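Local coordinates for dihydrofolate reductase, putative (Aspergillus flavus, PDB 6DRS), which probably catalyses the NADPH-dependent reduction of dihydrofolate to tetrahydrofolate and is held here with NADP and a small-molecule antifolate inhibitor, at residues I26-T31 against V192-T197; I84-V89 against A129-G134. All blocks are in the same frame, centred on the assembly; numbering follows the deposited sequence. Where two conformers were deposited one is given.

Contact 1 and contact 2 stand at the two ends of one bound NADP and reach the same mixed sheet. Contact 1 (26-31 with 192-197) borders the nicotinamide and its ribose; contact 2 (84-89 with 129-134) holds the adenine and the 2'-phosphate. The contacts do not touch: their centres are 24 Å apart and their nearest atoms about 13 Å. Along the chain, both segments of contact 2 fall between the two segments of contact 1. The inhibitor lies nearer the nicotinamide end, about 8 Å from the side chain of Ile-26 in contact 1 and about 11 Å from that of Ile-84 in contact 2.

Contact 1: residues I26-T31 against V192-T197; sequences IGLNGT and VFECDT. With NAP (NADP nicotinamide-adenine-dinucleotide phosphate), chain H.
Gly-27 and Thr-197 form an antiparallel hydrogen-bonded pair with a classic beta bulge in each segment. Thr-197 O accepts Ile-26 N at 2.9 Å, nearly straight, and Gly-27 N at 3.2 Å, both from one face of its carbonyl plane. In return Gly-27 O takes Asp-196 N in its plane and Thr-197 N from above it.

The carboxylate of Asp-196 fastens the type I' turn Leu-28 to Thr-31. With chi1 50° its CG sits between the backbone N and carbonyl carbon, bringing OD2 to Asn-29 N (2.7 Å, syn side, 168°). OD1 accepts Thr-197 OG1 (2.8 Å) on its anti side and also a water, which accepts Gly-30 N and bonds NADP O3D.

Apolar packing is slighter: Leu-28 CD1 meets Glu-194 CG at 3.9 Å, and Ile-26 CD1 meets Thr-197 CG2.

Two backbone oxygens hold this end of NADP: carboxamide N7N gives to Ile-26 O (3.1 Å) and O3D to Thr-31 O (2.8 Å). The pairing probably corresponds to that of the active-site and FG loops in the closed Escherichia coli enzyme. Ile-26 packs on Thr-13 of strand 7-17 and Tyr-162 of helix 159-167, whose Ala-159 touches Thr-197.

Contact 2: residues I84-V89 against A129-G134; sequences IVTRDV and AIVSSG. With NAP (NADP nicotinamide-adenine-dinucleotide phosphate), chain H.
Val-85 CG1, packed on Gly-134 CA across the contact (3.6 Å), lies on one face of the NADP adenine, and the guanidinium of Arg-87 lies on the opposite face. The guanidinium covers the base off-centre: adenine C5A stands 3.3 Å above its plane, toward the rim. The side chain, extended from CG to NE, runs along the base, while Ser-133 O comes to 3.2 Å from C2A.

The two segments are neighbouring parallel strand ends of a beta-alpha-beta crossover, 81-85 leading through helix 89-116 to 128-132, in the part of the dihydrofolate reductase fold that holds the adenosine. Ile-84 pairs with Val-131 and Val-85 with Ser-132. Ile-84 N gives to Ile-130 O (2.8 Å), Ser-132 N to Ile-84 O and Thr-86 N to Ser-132 O; CA-H...O contacts from Val-131, Val-85 and Ser-133 fill in between.

Beyond the strands the chain turns to grip the 2'-phosphate. Arg-87 N bonds NADP O3X (2.9 Å). Thr-86 OG1 gives its proton to NADP O2X (2.8 Å). The same hydroxyl oxygen accepts Asp-88 N in an ST turn. Asp-88 is the N-cap of helix 89-116, its OD1 taking Gly-91 N. Ser-132 OG is bonded to Asp-141 of helix 135-146.

Val-89 CG2 rests on Ser-133 CA and its CG1 on Val-131 CG1. The Thr-86 torsion that sends OG1 to the phosphate (chi1 -174°) presses its methyl CG2 against Val-131 CG1, at a tight 3.4 Å.

Contact 1: residues I26-T31 against V192-T197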
loop_
_atom_site.group_PDB
_atom_site.type_symbol
_atom_site.label_atom_id
_atom_site.label_comp_id
_atom_site.label_asym_id
_atom_site.label_seq_id
_atom_site.Cartn_x
_atom_site.Cartn_y
_atom_site.Cartn_z
ATOM N N ILE A 26 -4.848 7.634 9.437
ATOM C CA ILE A 26 -4.666 6.422 8.617
ATOM C C ILE A 26 -5.053 5.159 9.396
ATOM O O ILE A 26 -5.382 4.165 8.761
ATOM C CB ILE A 26 -3.239 6.332 8.037
ATOM C CG1 ILE A 26 -2.195 6.139 9.139
ATOM C CG2 ILE A 26 -2.948 7.537 7.142
ATOM C CD1 ILE A 26 -0.878 5.601 8.652
ATOM N N GLY A 27 -5.075 5.199 10.732
ATOM C CA GLY A 27 -5.276 3.976 11.513
ATOM C C GLY A 27 -5.868 4.224 12.895
ATOM O O GLY A 27 -5.707 5.310 13.480
ATOM N N LEU A 28 -6.542 3.211 13.425
ATOM C CA LEU A 28 -7.113 3.229 14.787
ATOM C C LEU A 28 -7.065 1.794 15.322
ATOM O O LEU A 28 -7.615 0.894 14.685
ATOM C CB LEU A 28 -8.575 3.700 14.720
ATOM C CG LEU A 28 -9.376 3.576 16.032
ATOM C CD1 LEU A 28 -8.915 4.587 17.079
ATOM C CD2 LEU A 28 -10.885 3.672 15.779
ATOM N N ASN A 29 -6.445 1.604 16.487
ATOM C CA ASN A 29 -6.523 0.303 17.210
ATOM C C ASN A 29 -5.965 -0.829 16.324
ATOM O O ASN A 29 -6.562 -1.898 16.247
ATOM C CB ASN A 29 -7.954 0.008 17.680
ATOM C CG ASN A 29 -8.407 0.854 18.865
ATOM O OD1 ASN A 29 -7.590 1.228 19.711
ATOM N ND2 ASN A 29 -9.702 1.163 18.923
ATOM N N GLY A 30 -4.865 -0.561 15.614
ATOM C CA GLY A 30 -4.171 -1.560 14.788
ATOM C C GLY A 30 -4.922 -1.952 13.518
ATOM O O GLY A 30 -4.509 -2.892 12.853
ATOM N N THR A 31 -6.009 -1.293 13.163
ATOM C CA THR A 31 -6.717 -1.530 11.900
ATOM C C THR A 31 -6.915 -0.188 11.174
ATOM O O THR A 31 -6.320 0.848 11.560
ATOM C CB THR A 31 -8.064 -2.236 12.138
ATOM O OG1 THR A 31 -8.966 -1.336 12.783
ATOM C CG2 THR A 31 -7.951 -3.508 12.947
ATOM N N VAL A 192 -15.781 13.585 11.621
ATOM C CA VAL A 192 -14.396 13.221 11.454
ATOM C C VAL A 192 -14.157 11.813 12.028
ATOM O O VAL A 192 -14.799 11.452 13.007
ATOM C CB VAL A 192 -13.527 14.303 12.110
ATOM C CG1 VAL A 192 -12.167 13.789 12.525
ATOM C CG2 VAL A 192 -13.381 15.466 11.150
ATOM N N PHE A 193 -13.295 11.002 11.386
ATOM C CA PHE A 193 -12.960 9.661 11.921
ATOM C C PHE A 193 -11.933 9.795 13.049
ATOM O O PHE A 193 -10.983 10.568 12.959
ATOM C CB PHE A 193 -12.376 8.730 10.847
ATOM C CG PHE A 193 -13.384 8.131 9.900
ATOM C CD1 PHE A 193 -14.260 7.145 10.323
ATOM C CD2 PHE A 193 -13.457 8.554 8.573
ATOM C CE1 PHE A 193 -15.184 6.591 9.445
ATOM C CE2 PHE A 193 -14.391 8.013 7.704
ATOM C CZ PHE A 193 -15.259 7.034 8.139
ATOM N N GLU A 194 -12.125 9.002 14.091
ATOM C CA GLU A 194 -11.140 8.888 15.163
ATOM C C GLU A 194 -9.949 8.050 14.672
ATOM O O GLU A 194 -10.149 6.956 14.172
ATOM C CB GLU A 194 -11.816 8.222 16.360
ATOM C CG GLU A 194 -10.854 7.930 17.492
ATOM C CD GLU A 194 -11.451 7.262 18.723
ATOM O OE1 GLU A 194 -12.674 6.986 18.760
ATOM O OE2 GLU A 194 -10.671 6.996 19.634
ATOM N N CYS A 195 -8.722 8.533 14.892
ATOM C CA CYS A 195 -7.503 7.855 14.435
ATOM C C CYS A 195 -6.425 7.937 15.527
ATOM O O CYS A 195 -6.332 8.966 16.197
ATOM C CB CYS A 195 -6.971 8.538 13.182
ATOM S SG CYS A 195 -8.120 8.455 11.779
ATOM N N ASP A 196 -5.624 6.893 15.731
ATOM C CA ASP A 196 -4.481 7.002 16.670
ATOM C C ASP A 196 -3.178 7.005 15.871
ATOM O O ASP A 196 -2.089 7.182 16.442
ATOM C CB ASP A 196 -4.464 5.899 17.735
ATOM C CG ASP A 196 -4.617 4.491 17.173
ATOM O OD1 ASP A 196 -4.183 4.268 16.043
ATOM O OD2 ASP A 196 -5.198 3.632 17.860
ATOM N N THR A 197 -3.293 6.808 14.551
ATOM C CA THR A 197 -2.106 6.765 13.664
ATOM C C THR A 197 -2.351 7.714 12.490
ATOM O O THR A 197 -3.444 7.716 11.947
ATOM C CB THR A 197 -1.832 5.328 13.196
ATOM O OG1 THR A 197 -2.003 4.466 14.324
ATOM C CG2 THR A 197 -0.456 5.161 12.584
HETATM P PA NAP H . 3.954 0.141 11.141
HETATM O O1A NAP H . 3.053 -0.623 10.214
HETATM O O2A NAP H . 4.862 1.269 10.810
HETATM O O5B NAP H . 4.826 -0.951 11.971
HETATM C C5B NAP H . 5.603 -0.640 13.144
HETATM C C4B NAP H . 6.508 -1.837 13.347
HETATM O O4B NAP H . 7.409 -1.933 12.242
HETATM C C3B NAP H . 7.413 -1.738 14.565
HETATM O O3B NAP H . 6.732 -2.204 15.741
HETATM C C2B NAP H . 8.565 -2.643 14.168
HETATM O O2B NAP H . 8.147 -4.006 14.211
HETATM C C1B NAP H . 8.701 -2.384 12.679
HETATM N N9A NAP H . 9.647 -1.312 12.423
HETATM C C8A NAP H . 9.243 -0.036 12.326
HETATM N N7A NAP H . 10.305 0.761 12.083
HETATM C C5A NAP H . 11.409 -0.015 12.013
HETATM C C6A NAP H . 12.852 0.223 11.781
HETATM N N6A NAP H . 13.248 1.483 11.558
HETATM N N1A NAP H . 13.722 -0.810 11.780
HETATM C C2A NAP H . 13.255 -2.054 11.993
HETATM N N3A NAP H . 11.943 -2.340 12.215
HETATM C C4A NAP H . 10.975 -1.388 12.247
HETATM O O3 NAP H . 2.985 0.531 12.408
HETATM P PN NAP H . 2.160 1.908 12.691
HETATM O O1N NAP H . 2.927 3.101 12.300
HETATM O O2N NAP H . 1.708 1.701 14.120
HETATM O O5D NAP H . 0.892 1.739 11.733
HETATM C C5D NAP H . 0.023 0.642 11.870
HETATM C C4D NAP H . -1.341 1.288 11.756
HETATM O O4D NAP H . -1.377 2.035 10.539
HETATM C C3D NAP H . -2.512 0.334 11.730
HETATM O O3D NAP H . -3.606 0.996 12.417
HETATM C C2D NAP H . -2.798 0.213 10.257
HETATM O O2D NAP H . -4.143 -0.134 10.045
HETATM C C1D NAP H . -2.484 1.602 9.745
HETATM N N1N NAP H . -2.160 1.615 8.303
HETATM C C2N NAP H . -2.957 2.340 7.483
HETATM C C3N NAP H . -2.735 2.389 6.092
HETATM C C7N NAP H . -3.647 3.229 5.199
HETATM O O7N NAP H . -3.401 3.371 3.997
HETATM N N7N NAP H . -4.724 3.806 5.763
HETATM C C4N NAP H . -1.677 1.625 5.559
HETATM C C5N NAP H . -0.882 0.884 6.436
HETATM C C6N NAP H . -1.144 0.876 7.808
HETATM P P2B NAP H . 8.454 -4.933 15.489
HETATM O O1X NAP H . 7.614 -4.369 16.627
HETATM O O2X NAP H . 7.852 -6.261 15.077
HETATM O O3X NAP H . 9.929 -4.697 15.600
HETATM O O HOH W 1 -3.437 1.761 15.195
#

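Contact 2: residues I84-V89 against A129-G134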
loop_
_atom_site.group_PDB
_atom_site.type_symbol
_atom_site.label_atom_id
_atom_site.label_comp_id
_atom_site.label_asym_id
_atom_site.label_seq_id
_atom_site.Cartn_x
_atom_site.Cartn_y
_atom_site.Cartn_z
ATOM N N ILE A 84 8.300 -7.716 5.132
ATOM C CA ILE A 84 7.883 -7.303 6.486
ATOM C C ILE A 84 9.102 -6.763 7.235
ATOM O O ILE A 84 10.077 -7.491 7.418
ATOM C CB ILE A 84 7.199 -8.455 7.253
ATOM C CG1 ILE A 84 5.927 -8.937 6.552
ATOM C CG2 ILE A 84 6.914 -8.041 8.696
ATOM C CD1 ILE A 84 6.083 -10.171 5.694
ATOM N N VAL A 85 9.039 -5.486 7.639
ATOM C CA VAL A 85 10.156 -4.818 8.336
ATOM C C VAL A 85 9.931 -4.873 9.852
ATOM O O VAL A 85 8.882 -4.452 10.351
ATOM C CB VAL A 85 10.372 -3.369 7.855
ATOM C CG1 VAL A 85 11.414 -2.635 8.689
ATOM C CG2 VAL A 85 10.754 -3.339 6.385
ATOM N N THR A 86 10.945 -5.394 10.554
ATOM C CA THR A 86 10.833 -5.719 11.973
ATOM C C THR A 86 12.197 -5.584 12.655
ATOM O O THR A 86 13.259 -5.567 12.008
ATOM C CB THR A 86 10.229 -7.113 12.202
ATOM O OG1 THR A 86 10.045 -7.237 13.612
ATOM C CG2 THR A 86 11.143 -8.228 11.737
ATOM N N ARG A 87 12.150 -5.472 13.978
ATOM C CA ARG A 87 13.379 -5.488 14.772
ATOM C C ARG A 87 13.589 -6.883 15.378
ATOM O O ARG A 87 14.569 -7.106 16.067
ATOM C CB ARG A 87 13.328 -4.409 15.855
ATOM C CG ARG A 87 13.512 -3.009 15.300
ATOM C CD ARG A 87 13.716 -1.961 16.372
ATOM N NE ARG A 87 13.840 -0.643 15.756
ATOM C CZ ARG A 87 12.815 0.163 15.497
ATOM N NH1 ARG A 87 11.588 -0.165 15.881
ATOM N NH2 ARG A 87 13.031 1.287 14.836
ATOM N N ASP A 88 12.674 -7.815 15.130
ATOM C CA ASP A 88 12.875 -9.180 15.569
ATOM C C ASP A 88 12.767 -10.133 14.361
ATOM O O ASP A 88 11.783 -10.911 14.219
ATOM C CB ASP A 88 11.953 -9.527 16.744
ATOM C CG ASP A 88 11.926 -11.024 17.021
ATOM O OD1 ASP A 88 12.989 -11.663 16.876
ATOM O OD2 ASP A 88 10.847 -11.552 17.350
ATOM N N VAL A 89 13.804 -10.097 13.504
ATOM C CA VAL A 89 13.796 -10.861 12.237
ATOM C C VAL A 89 13.589 -12.342 12.546
ATOM O O VAL A 89 12.774 -13.018 11.896
ATOM C CB VAL A 89 15.058 -10.626 11.381
ATOM C CG1 VAL A 89 15.118 -11.594 10.200
ATOM C CG2 VAL A 89 15.120 -9.194 10.879
ATOM N N ALA A 129 6.903 -13.959 0.711
ATOM C CA ALA A 129 7.044 -13.117 1.895
ATOM C C ALA A 129 8.459 -13.258 2.432
ATOM O O ALA A 129 8.950 -14.372 2.555
ATOM C CB ALA A 129 6.035 -13.495 2.938
ATOM N N ILE A 130 9.085 -12.132 2.736
ATOM C CA ILE A 130 10.398 -12.126 3.344
ATOM C C ILE A 130 10.445 -11.065 4.456
ATOM O O ILE A 130 9.689 -10.087 4.436
ATOM C CB ILE A 130 11.487 -11.895 2.290
ATOM C CG1 ILE A 130 11.443 -10.470 1.749
ATOM C CG2 ILE A 130 11.338 -12.902 1.166
ATOM C CD1 ILE A 130 12.239 -10.282 0.464
ATOM N N VAL A 131 11.367 -11.242 5.399
ATOM C CA VAL A 131 11.427 -10.393 6.593
ATOM C C VAL A 131 12.797 -9.724 6.625
ATOM O O VAL A 131 13.756 -10.409 6.481
ATOM C CB VAL A 131 11.223 -11.250 7.855
ATOM C CG1 VAL A 131 11.310 -10.408 9.123
ATOM C CG2 VAL A 131 9.935 -12.062 7.798
ATOM N N SER A 132 12.861 -8.406 6.795
ATOM C CA SER A 132 14.096 -7.649 6.799
ATOM C C SER A 132 14.174 -6.826 8.082
ATOM O O SER A 132 13.156 -6.605 8.746
ATOM C CB SER A 132 14.167 -6.716 5.607
ATOM O OG SER A 132 13.764 -7.406 4.429
ATOM N N SER A 133 15.367 -6.312 8.349
ATOM C CA SER A 133 15.713 -5.654 9.612
ATOM C C SER A 133 15.513 -4.132 9.503
ATOM O O SER A 133 15.743 -3.381 10.466
ATOM C CB SER A 133 17.133 -5.977 9.969
ATOM O OG SER A 133 18.009 -5.387 9.020
ATOM N N GLY A 134 15.094 -3.675 8.331
ATOM C CA GLY A 134 14.945 -2.261 8.080
ATOM C C GLY A 134 14.415 -2.008 6.680
ATOM O O GLY A 134 14.284 -2.939 5.869
HETATM P PA NAP H . 3.954 0.141 11.141
HETATM O O1A NAP H . 3.053 -0.623 10.214
HETATM O O2A NAP H . 4.862 1.269 10.810
HETATM O O5B NAP H . 4.826 -0.951 11.971
HETATM C C5B NAP H . 5.603 -0.640 13.144
HETATM C C4B NAP H . 6.508 -1.837 13.347
HETATM O O4B NAP H . 7.409 -1.933 12.242
HETATM C C3B NAP H . 7.413 -1.738 14.565
HETATM O O3B NAP H . 6.732 -2.204 15.741
HETATM C C2B NAP H . 8.565 -2.643 14.168
HETATM O O2B NAP H . 8.147 -4.006 14.211
HETATM C C1B NAP H . 8.701 -2.384 12.679
HETATM N N9A NAP H . 9.647 -1.312 12.423
HETATM C C8A NAP H . 9.243 -0.036 12.326
HETATM N N7A NAP H . 10.305 0.761 12.083
HETATM C C5A NAP H . 11.409 -0.015 12.013
HETATM C C6A NAP H . 12.852 0.223 11.781
HETATM N N6A NAP H . 13.248 1.483 11.558
HETATM N N1A NAP H . 13.722 -0.810 11.780
HETATM C C2A NAP H . 13.255 -2.054 11.993
HETATM N N3A NAP H . 11.943 -2.340 12.215
HETATM C C4A NAP H . 10.975 -1.388 12.247
HETATM O O3 NAP H . 2.985 0.531 12.408
HETATM P PN NAP H . 2.160 1.908 12.691
HETATM O O1N NAP H . 2.927 3.101 12.300
HETATM O O2N NAP H . 1.708 1.701 14.120
HETATM O O5D NAP H . 0.892 1.739 11.733
HETATM C C5D NAP H . 0.023 0.642 11.870
HETATM C C4D NAP H . -1.341 1.288 11.756
HETATM O O4D NAP H . -1.377 2.035 10.539
HETATM C C3D NAP H . -2.512 0.334 11.730
HETATM O O3D NAP H . -3.606 0.996 12.417
HETATM C C2D NAP H . -2.798 0.213 10.257
HETATM O O2D NAP H . -4.143 -0.134 10.045
HETATM C C1D NAP H . -2.484 1.602 9.745
HETATM N N1N NAP H . -2.160 1.615 8.303
HETATM C C2N NAP H . -2.957 2.340 7.483
HETATM C C3N NAP H . -2.735 2.389 6.092
HETATM C C7N NAP H . -3.647 3.229 5.199
HETATM O O7N NAP H . -3.401 3.371 3.997
HETATM N N7N NAP H . -4.724 3.806 5.763
HETATM C C4N NAP H . -1.677 1.625 5.559
HETATM C C5N NAP H . -0.882 0.884 6.436
HETATM C C6N NAP H . -1.144 0.876 7.808
HETATM P P2B NAP H . 8.454 -4.933 15.489
HETATM O O1X NAP H . 7.614 -4.369 16.627
HETATM O O2X NAP H . 7.852 -6.261 15.077
HETATM O O3X NAP H . 9.929 -4.697 15.600
#